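Local structure of ribose-phosphate pyrophosphokinase (Thermus thermophilus, 7PN0) at residues A151-T156 with V264-A269; A155-L160 with K280-T285. The protein probably transfers the diphosphate group of ATP to ribose 5-phosphate, giving the phosphoribosyl pyrophosphate used in nucleotide synthesis. All coordinates share one frame; numbering follows the deposited sequence.

Contact 1 of 2, residues A151-T156 with V264-A269; sequences ANYFAT and VKEVAA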
# COMPACT_ATOMS: atom_id res chain seq x y z
N ALA A 151 5.72 -16.52 38.52
CA ALA A 151 6.19 -16.19 39.89
C ALA A 151 5.14 -16.69 40.93
O ALA A 151 5.53 -17.30 41.95
CB ALA A 151 6.48 -14.72 39.98
N ASN A 152 3.86 -16.52 40.68
CA ASN A 152 2.78 -17.03 41.58
C ASN A 152 2.91 -18.55 41.75
O ASN A 152 2.85 -19.06 42.91
CB ASN A 152 1.39 -16.65 41.08
CG ASN A 152 0.30 -17.07 42.05
OD1 ASN A 152 0.15 -16.44 43.09
ND2 ASN A 152 -0.44 -18.12 41.73
N TYR A 153 3.09 -19.27 40.65
CA TYR A 153 3.25 -20.73 40.64
C TYR A 153 4.36 -21.09 41.63
O TYR A 153 4.13 -21.89 42.57
CB TYR A 153 3.61 -21.27 39.26
CG TYR A 153 4.25 -22.64 39.31
CD1 TYR A 153 3.51 -23.76 39.66
CD2 TYR A 153 5.60 -22.81 39.05
CE1 TYR A 153 4.09 -25.01 39.71
CE2 TYR A 153 6.20 -24.05 39.14
CZ TYR A 153 5.44 -25.17 39.48
OH TYR A 153 6.05 -26.40 39.51
N PHE A 154 5.55 -20.54 41.43
CA PHE A 154 6.71 -20.90 42.28
C PHE A 154 6.40 -20.52 43.74
O PHE A 154 6.72 -21.32 44.64
CB PHE A 154 8.00 -20.23 41.81
CG PHE A 154 8.66 -20.84 40.61
CD1 PHE A 154 9.17 -22.13 40.62
CD2 PHE A 154 8.78 -20.10 39.43
CE1 PHE A 154 9.80 -22.66 39.50
CE2 PHE A 154 9.39 -20.64 38.31
CZ PHE A 154 9.91 -21.91 38.35
N ALA A 155 5.88 -19.33 44.00
CA ALA A 155 5.54 -18.86 45.36
C ALA A 155 4.59 -19.88 46.03
O ALA A 155 4.69 -20.03 47.25
CB ALA A 155 4.92 -17.49 45.38
N THR A 156 3.73 -20.58 45.26
CA THR A 156 2.78 -21.54 45.87
C THR A 156 3.34 -22.96 45.94
O THR A 156 2.63 -23.80 46.52
CB THR A 156 1.43 -21.56 45.16
OG1 THR A 156 1.61 -22.13 43.87
CG2 THR A 156 0.83 -20.18 45.10
N VAL A 264 14.25 -33.59 37.36
CA VAL A 264 13.44 -32.35 37.58
C VAL A 264 12.17 -32.71 38.37
O VAL A 264 11.50 -33.68 38.01
CB VAL A 264 13.11 -31.63 36.26
CG1 VAL A 264 12.19 -32.44 35.37
CG2 VAL A 264 12.58 -30.23 36.50
N LYS A 265 11.84 -31.95 39.41
CA LYS A 265 10.70 -32.29 40.27
C LYS A 265 9.40 -32.09 39.52
O LYS A 265 8.45 -32.85 39.72
CB LYS A 265 10.65 -31.42 41.52
CG LYS A 265 11.62 -31.88 42.60
CD LYS A 265 11.34 -33.31 43.04
CE LYS A 265 12.13 -33.73 44.25
NZ LYS A 265 11.59 -34.99 44.80
N GLU A 266 9.32 -30.97 38.81
CA GLU A 266 8.06 -30.58 38.18
C GLU A 266 8.37 -29.59 37.07
O GLU A 266 9.36 -28.84 37.20
CB GLU A 266 7.15 -29.95 39.22
CG GLU A 266 5.73 -29.79 38.77
CD GLU A 266 4.81 -29.53 39.96
OE1 GLU A 266 4.56 -28.39 40.26
OE2 GLU A 266 4.40 -30.51 40.58
N VAL A 267 7.51 -29.58 36.06
CA VAL A 267 7.64 -28.65 34.91
C VAL A 267 6.27 -28.03 34.71
O VAL A 267 5.31 -28.78 34.43
CB VAL A 267 8.15 -29.38 33.66
CG1 VAL A 267 8.32 -28.41 32.50
CG2 VAL A 267 9.46 -30.12 33.96
N ALA A 268 6.20 -26.72 34.86
CA ALA A 268 4.95 -25.95 34.72
C ALA A 268 5.05 -25.11 33.45
O ALA A 268 6.13 -24.55 33.19
CB ALA A 268 4.73 -25.09 35.94
N ALA A 269 3.94 -24.98 32.75
CA ALA A 269 3.82 -24.12 31.55
C ALA A 269 2.38 -23.64 31.49
O ALA A 269 1.52 -24.25 32.16
CB ALA A 269 4.24 -24.87 30.35
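The hydroxyl of Y153 donates a hydrogen bond to the carboxylate of E266, with OH 2.6 Å from OE1, a short bond between two buried side chains. OE1 is met on its anti side, with the donor 19° out of the carboxylate plane; the oxygen in turn lies at the edge of the tyrosine ring, in the plane of the ring. Ring and carboxylate are markedly turned against each other. The other carboxylate oxygen, OE2, is salt-bridged to R157 and R282, so the charge of E266 is shared among one phenol and two guanidinium groups, which would probably keep it ionised despite its burial.

The glutamate reaches the phenol because CG is anti to its backbone N (chi1 -167°) and the chain runs on extended. Two residues on, on the same face of the strand, A268 places its methyl against the ring: CB is 3.7 Å from the centroid of the Y153 ring and 14° off its normal, a CH-pi contact. A methyl suits this place, short enough to lie close against the ring face. Helix 147-157 thus rests on strand 266-270 of the PRTase-like alpha/beta domain, a strand flanked by 241-246 and 281-284 in the parallel part of the sheet. L284 also touches the Y153 ring, and within the helix Y153 CD2 sits 3.9 Å above the plane of the F154 ring. A leucine in place of Y153 would probably leave OE1 of E266 without its hydroxyl donor and open a gap over the methyl of A268.

Contact 2 of 2, residues A155-L160 with K280-T285; sequences ATRVDL and KLRTLT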
# COMPACT_ATOMS: atom_id res chain seq x y z
N ALA A 155 5.88 -19.33 44.00
CA ALA A 155 5.54 -18.86 45.36
C ALA A 155 4.59 -19.88 46.03
O ALA A 155 4.69 -20.03 47.25
CB ALA A 155 4.92 -17.49 45.38
N THR A 156 3.73 -20.58 45.26
CA THR A 156 2.78 -21.54 45.87
C THR A 156 3.34 -22.96 45.94
O THR A 156 2.63 -23.80 46.52
CB THR A 156 1.43 -21.56 45.16
OG1 THR A 156 1.61 -22.13 43.87
CG2 THR A 156 0.83 -20.18 45.10
N ARG A 157 4.52 -23.24 45.39
CA ARG A 157 4.98 -24.64 45.19
C ARG A 157 6.28 -24.94 45.93
O ARG A 157 6.53 -26.15 46.17
CB ARG A 157 5.23 -24.96 43.71
CG ARG A 157 4.01 -25.56 43.03
CD ARG A 157 3.82 -27.09 43.08
NE ARG A 157 4.66 -27.77 44.04
CZ ARG A 157 4.86 -29.08 44.08
NH1 ARG A 157 4.30 -29.88 43.19
NH2 ARG A 157 5.65 -29.58 45.01
N VAL A 158 7.15 -23.95 46.14
CA VAL A 158 8.55 -24.23 46.55
C VAL A 158 8.83 -23.50 47.85
O VAL A 158 8.17 -22.51 48.19
CB VAL A 158 9.59 -23.89 45.46
CG1 VAL A 158 9.32 -24.58 44.13
CG2 VAL A 158 9.74 -22.39 45.28
N ASP A 159 9.84 -24.02 48.53
CA ASP A 159 10.44 -23.48 49.76
C ASP A 159 11.25 -22.23 49.42
O ASP A 159 12.47 -22.35 49.11
CB ASP A 159 11.29 -24.58 50.39
CG ASP A 159 11.89 -24.17 51.71
OD1 ASP A 159 11.37 -23.14 52.30
OD2 ASP A 159 12.86 -24.88 52.12
N LEU A 160 10.63 -21.06 49.52
CA LEU A 160 11.30 -19.81 49.13
C LEU A 160 12.49 -19.53 50.06
O LEU A 160 13.44 -18.86 49.59
CB LEU A 160 10.28 -18.67 49.14
CG LEU A 160 9.25 -18.73 48.01
CD1 LEU A 160 8.32 -17.54 48.10
CD2 LEU A 160 9.91 -18.80 46.63
N LYS A 280 4.83 -35.25 35.87
CA LYS A 280 5.47 -34.09 36.54
C LYS A 280 5.06 -32.78 35.84
O LYS A 280 5.61 -31.72 36.21
CB LYS A 280 6.98 -34.30 36.56
CG LYS A 280 7.40 -35.62 37.21
CD LYS A 280 8.86 -35.72 37.50
CE LYS A 280 9.65 -36.14 36.28
NZ LYS A 280 11.11 -35.92 36.45
N LEU A 281 4.12 -32.83 34.90
CA LEU A 281 3.69 -31.61 34.15
C LEU A 281 2.57 -30.90 34.91
O LEU A 281 1.67 -31.55 35.36
CB LEU A 281 3.30 -32.04 32.74
CG LEU A 281 4.42 -32.67 31.90
CD1 LEU A 281 3.95 -32.87 30.48
CD2 LEU A 281 5.68 -31.82 31.94
N ARG A 282 2.65 -29.58 35.07
CA ARG A 282 1.61 -28.73 35.69
C ARG A 282 1.19 -27.63 34.70
O ARG A 282 2.07 -27.14 33.94
CB ARG A 282 2.15 -28.12 36.97
CG ARG A 282 1.07 -27.60 37.92
CD ARG A 282 0.53 -28.69 38.84
NE ARG A 282 0.49 -28.22 40.23
CZ ARG A 282 1.04 -28.86 41.28
NH1 ARG A 282 1.67 -30.02 41.14
NH2 ARG A 282 0.92 -28.35 42.50
N THR A 283 -0.09 -27.26 34.72
CA THR A 283 -0.63 -26.21 33.84
C THR A 283 -0.95 -24.95 34.63
O THR A 283 -1.56 -25.03 35.69
CB THR A 283 -1.86 -26.73 33.09
OG1 THR A 283 -1.45 -27.84 32.30
CG2 THR A 283 -2.47 -25.65 32.22
N LEU A 284 -0.55 -23.80 34.09
CA LEU A 284 -0.80 -22.47 34.67
C LEU A 284 -1.72 -21.75 33.68
O LEU A 284 -1.24 -21.30 32.60
CB LEU A 284 0.51 -21.70 34.88
CG LEU A 284 1.69 -22.46 35.49
CD1 LEU A 284 2.93 -21.58 35.52
CD2 LEU A 284 1.34 -22.96 36.91
N THR A 285 -3.01 -21.70 33.94
CA THR A 285 -3.96 -21.20 32.92
C THR A 285 -3.76 -19.68 32.73
O THR A 285 -3.57 -18.94 33.70
CB THR A 285 -5.41 -21.59 33.21
OG1 THR A 285 -6.05 -21.14 32.01
CG2 THR A 285 -6.00 -20.97 34.45
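R157 lays its aliphatic CD over one face of the R282 guanidinium, 3.2 Å from NH2 of R282, which is tight for a methylene against a planar group. The two guanidinium planes are inclined by 36°, so the groups are not stacked; NH1 of R282 lies at the edge of the R157 guanidinium, near its plane. NH1 of R157 and NH1 of R282 are 3.3 Å apart. As both are donors, no bond joins them. What draws them together is the carboxylate of E266, whose OE2 forms a salt bridge with NH1 of each arginine.

The pair spans from helix 147-157 to strand 281-284, the last strand within this chain on one side of the mixed sheet in the PRTase-like fold. Both chains fold to bring their ends to that one oxygen of E266. In R157 the bends are at chi2 and at chi3, where CZ's neighbour NE is almost eclipsed with CB (chi3 14°), consistent with a chain held at its far end by E266. R282 leaves the strand with CG anti to the backbone N, then bends at chi2 (86°) and again at chi3, bringing its guanidinium against the methylene of R157. An arginine fits each place because its long chain can bend and its flat, charged end can offer a face to carbon while an NH reaches the acid. The stem of R282 packs on A268 of the adjoining strand 266-270, and R157 touches Y243 of strand 241-246, on the other side of that strand.

In the fold
Both contacts seat helix 147-157 on one edge region of the same sheet, and their centres lie about 3 Å apart. Contact 1 is buried and reaches strand 266-270 through an aromatic ring, a methyl and one short phenol-to-carboxylate hydrogen bond. Contact 2 lies at the surface, where the last part of the helix faces the neighbouring strand 281-284, which closes the sheet within the chain; there two long charged chains meet with little area covered. The buried E266 links the two contacts, belonging to the first and holding the arginines of the second. The chemistry thus passes from apolar and hydrogen-bonded in the core to ionic toward the surface.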